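Local coordinates for protein prolyl oligopeptidase (Galerina marginata, PDB 5N4B) that cleaves peptide bonds after proline and cyclises precursor peptides in the biosynthesis of the amanitin toxins, at residues S163-D168 with S695-G700. The protein carries 1 engineered substitution. Numbering follows the deposited sequence.
Sequences SHLGGD and SWLGHG
The hydroxyl of S163 is set beside its own backbone N (chi1 -72°) and meets the carbonyl O of H699: OG donates to H699 O over 2.6 Å, in the carbonyl plane, while S170 OG is a second partner of the same hydroxyl. CB of H699 lies 3.8 Å from D168 O, and with CG anti to the backbone N (chi1 -175°) the imidazole leads away from segment 163-168 to meet the ring of F203. H699 N donates to G167 O at 3.0 Å. Further along, G166 N reaches W696 O over a more bent 2.9 Å bond, 141° at the hydrogen. G166 N and G167 O both belong to a type II turn, H164 to G167, closed by the bond from G167 N to H164 O; it begins the connection between strands 157-164 and 170-176 of one beta-propeller blade. The turn packs against the loop after strand 688-693 of the alpha/beta-hydrolase domain, which carries the charge-relay histidine H699, so two of the three direct hydrogen bonds between these segments hold the backbone N and O of the catalytic residue itself. G698 CA makes CA-H...O contacts with H164 O (3.2 Å) and G167 O. One water accepts from W696 NE1 and is placed to donate to G167 O and L697 O, though other acceptors compete for its protons. Apolar contacts lie next to the G166 bond: L165 CD2 meets L697 CD2 at 4.0 Å, and the indole approaches the turn obliquely, with CD1 3.6 Å from G166 CA.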
ATOM      1  N   SER A 163       6.064  -9.450 -13.471  1.00 13.99           N
ATOM      2  CA  SER A 163       6.643 -10.307 -12.441  1.00 13.41           C
ATOM      3  C   SER A 163       6.136 -11.726 -12.652  1.00 15.73           C
ATOM      4  O   SER A 163       5.050 -11.937 -13.205  1.00 16.26           O
ATOM      5  CB  SER A 163       6.285  -9.861 -11.029  1.00 14.78           C
ATOM      6  OG  SER A 163       6.981  -8.671 -10.714  1.00 20.48           O
ATOM      7  N   HIS A 164       6.931 -12.705 -12.238  1.00 16.87           N
ATOM      8  CA  HIS A 164       6.574 -14.109 -12.287  1.00 16.76           C
ATOM      9  C   HIS A 164       6.712 -14.731 -10.915  1.00 18.43           C
ATOM     10  O   HIS A 164       7.500 -14.277 -10.100  1.00 16.36           O
ATOM     11  CB  HIS A 164       7.535 -14.850 -13.219  1.00 20.24           C
ATOM     12  CG  HIS A 164       7.443 -14.379 -14.629  1.00 27.07           C
ATOM     13  ND1 HIS A 164       6.592 -14.959 -15.539  1.00 34.14           N
ATOM     14  CD2 HIS A 164       8.046 -13.354 -15.268  1.00 29.48           C
ATOM     15  CE1 HIS A 164       6.703 -14.334 -16.697  1.00 31.55           C
ATOM     16  NE2 HIS A 164       7.567 -13.344 -16.552  1.00 29.14           N
ATOM     17  N   LEU A 165       5.927 -15.782 -10.665  1.00 18.86           N
ATOM     18  CA  LEU A 165       6.057 -16.524  -9.435  1.00 19.12           C
ATOM     19  C   LEU A 165       7.505 -16.921  -9.260  1.00 19.30           C
ATOM     20  O   LEU A 165       8.165 -17.368 -10.198  1.00 20.87           O
ATOM     21  CB  LEU A 165       5.152 -17.773  -9.511  1.00 20.89           C
ATOM     22  CG  LEU A 165       3.642 -17.469  -9.535  1.00 21.54           C
ATOM     23  CD1 LEU A 165       2.852 -18.790  -9.685  1.00 25.85           C
ATOM     24  CD2 LEU A 165       3.187 -16.694  -8.299  1.00 23.56           C
ATOM     25  N   GLY A 166       8.015 -16.754  -8.047  1.00 18.63           N
ATOM     26  CA  GLY A 166       9.379 -17.072  -7.731  1.00 17.82           C
ATOM     27  C   GLY A 166      10.401 -15.981  -7.979  1.00 18.15           C
ATOM     28  O   GLY A 166      11.589 -16.207  -7.709  1.00 20.71           O
ATOM     29  N   GLY A 167      10.013 -14.856  -8.529  1.00 18.13           N
ATOM     30  CA  GLY A 167      10.966 -13.805  -8.873  1.00 17.91           C
ATOM     31  C   GLY A 167      11.012 -12.650  -7.887  1.00 18.63           C
ATOM     32  O   GLY A 167      10.014 -12.333  -7.241  1.00 19.16           O
ATOM     33  N   ASP A 168      12.181 -12.018  -7.775  1.00 17.20           N
ATOM     34  CA  ASP A 168      12.380 -10.898  -6.857  1.00 17.62           C
ATOM     35  C   ASP A 168      12.458  -9.529  -7.547  1.00 16.33           C
ATOM     36  O   ASP A 168      12.557  -8.513  -6.851  1.00 17.23           O
ATOM     37  CB  ASP A 168      13.668 -11.111  -6.059  1.00 18.96           C
ATOM     38  CG  ASP A 168      13.485 -12.002  -4.861  1.00 21.21           C
ATOM     39  OD1 ASP A 168      12.364 -12.121  -4.332  1.00 27.10           O
ATOM     40  OD2 ASP A 168      14.496 -12.668  -4.543  1.00 25.47           O
ATOM     41  N   SER A 695       2.598 -20.848  -2.214  1.00 15.46           N
ATOM     42  CA  SER A 695       2.824 -20.282  -3.529  1.00 15.84           C
ATOM     43  C   SER A 695       3.741 -19.090  -3.366  1.00 20.47           C
ATOM     44  O   SER A 695       3.449 -18.183  -2.581  1.00 21.93           O
ATOM     45  CB  SER A 695       1.508 -19.868  -4.165  1.00 18.24           C
ATOM     46  OG  SER A 695       1.722 -19.299  -5.459  1.00 23.43           O
ATOM     47  N   TRP A 696       4.858 -19.100  -4.064  1.00 17.83           N
ATOM     48  CA  TRP A 696       5.880 -18.067  -3.926  1.00 16.44           C
ATOM     49  C   TRP A 696       5.562 -16.939  -4.883  1.00 15.85           C
ATOM     50  O   TRP A 696       5.968 -16.956  -6.058  1.00 18.15           O
ATOM     51  CB  TRP A 696       7.266 -18.651  -4.170  1.00 15.85           C
ATOM     52  CG  TRP A 696       8.399 -17.718  -3.738  1.00 17.16           C
ATOM     53  CD1 TRP A 696       8.667 -16.496  -4.221  1.00 18.59           C
ATOM     54  CD2 TRP A 696       9.340 -17.957  -2.705  1.00 17.50           C
ATOM     55  NE1 TRP A 696       9.749 -15.942  -3.576  1.00 18.49           N
ATOM     56  CE2 TRP A 696      10.189 -16.826  -2.639  1.00 18.05           C
ATOM     57  CE3 TRP A 696       9.555 -19.015  -1.838  1.00 17.48           C
ATOM     58  CZ2 TRP A 696      11.229 -16.724  -1.720  1.00 17.81           C
ATOM     59  CZ3 TRP A 696      10.578 -18.942  -0.945  1.00 18.95           C
ATOM     60  CH2 TRP A 696      11.402 -17.783  -0.877  1.00 22.09           C
ATOM     61  N   LEU A 697       4.866 -15.933  -4.380  1.00 16.56           N
ATOM     62  CA  LEU A 697       4.479 -14.808  -5.217  1.00 16.87           C
ATOM     63  C   LEU A 697       5.717 -14.045  -5.662  1.00 18.80           C
ATOM     64  O   LEU A 697       6.619 -13.765  -4.855  1.00 20.33           O
ATOM     65  CB  LEU A 697       3.571 -13.899  -4.400  1.00 17.58           C
ATOM     66  CG  LEU A 697       2.186 -14.453  -4.047  1.00 17.51           C
ATOM     67  CD1 LEU A 697       1.507 -13.460  -3.106  1.00 20.28           C
ATOM     68  CD2 LEU A 697       1.349 -14.738  -5.298  1.00 19.75           C
ATOM     69  N   GLY A 698       5.760 -13.696  -6.927  1.00 16.24           N
ATOM     70  CA  GLY A 698       6.784 -12.783  -7.401  1.00 16.43           C
ATOM     71  C   GLY A 698       6.550 -11.402  -6.833  1.00 14.64           C
ATOM     72  O   GLY A 698       5.479 -11.041  -6.364  1.00 15.43           O
ATOM     73  N   HIS A 699       7.605 -10.614  -6.845  1.00 17.16           N
ATOM     74  CA  HIS A 699       7.494  -9.244  -6.371  1.00 16.75           C
ATOM     75  C   HIS A 699       6.332  -8.498  -7.015  1.00 15.57           C
ATOM     76  O   HIS A 699       6.228  -8.407  -8.251  1.00 17.76           O
ATOM     77  CB  HIS A 699       8.803  -8.498  -6.642  1.00 19.83           C
ATOM     78  CG  HIS A 699       8.792  -7.128  -6.070  1.00 15.62           C
ATOM     79  ND1 HIS A 699       8.883  -5.991  -6.830  1.00 21.34           N
ATOM     80  CD2 HIS A 699       8.675  -6.725  -4.785  1.00 17.09           C
ATOM     81  CE1 HIS A 699       8.808  -4.937  -6.039  1.00 18.53           C
ATOM     82  NE2 HIS A 699       8.650  -5.351  -4.798  1.00 23.31           N
ATOM     83  N   GLY A 700       5.499  -7.933  -6.166  1.00 15.09           N
ATOM     84  CA  GLY A 700       4.380  -7.133  -6.633  1.00 16.36           C
ATOM     85  C   GLY A 700       3.144  -7.902  -7.000  1.00 18.43           C
ATOM     86  O   GLY A 700       2.103  -7.276  -7.263  1.00 19.25           O
TER
HETATM   87  O   HOH W   1       9.519 -13.075  -4.488  1.00 18.34           O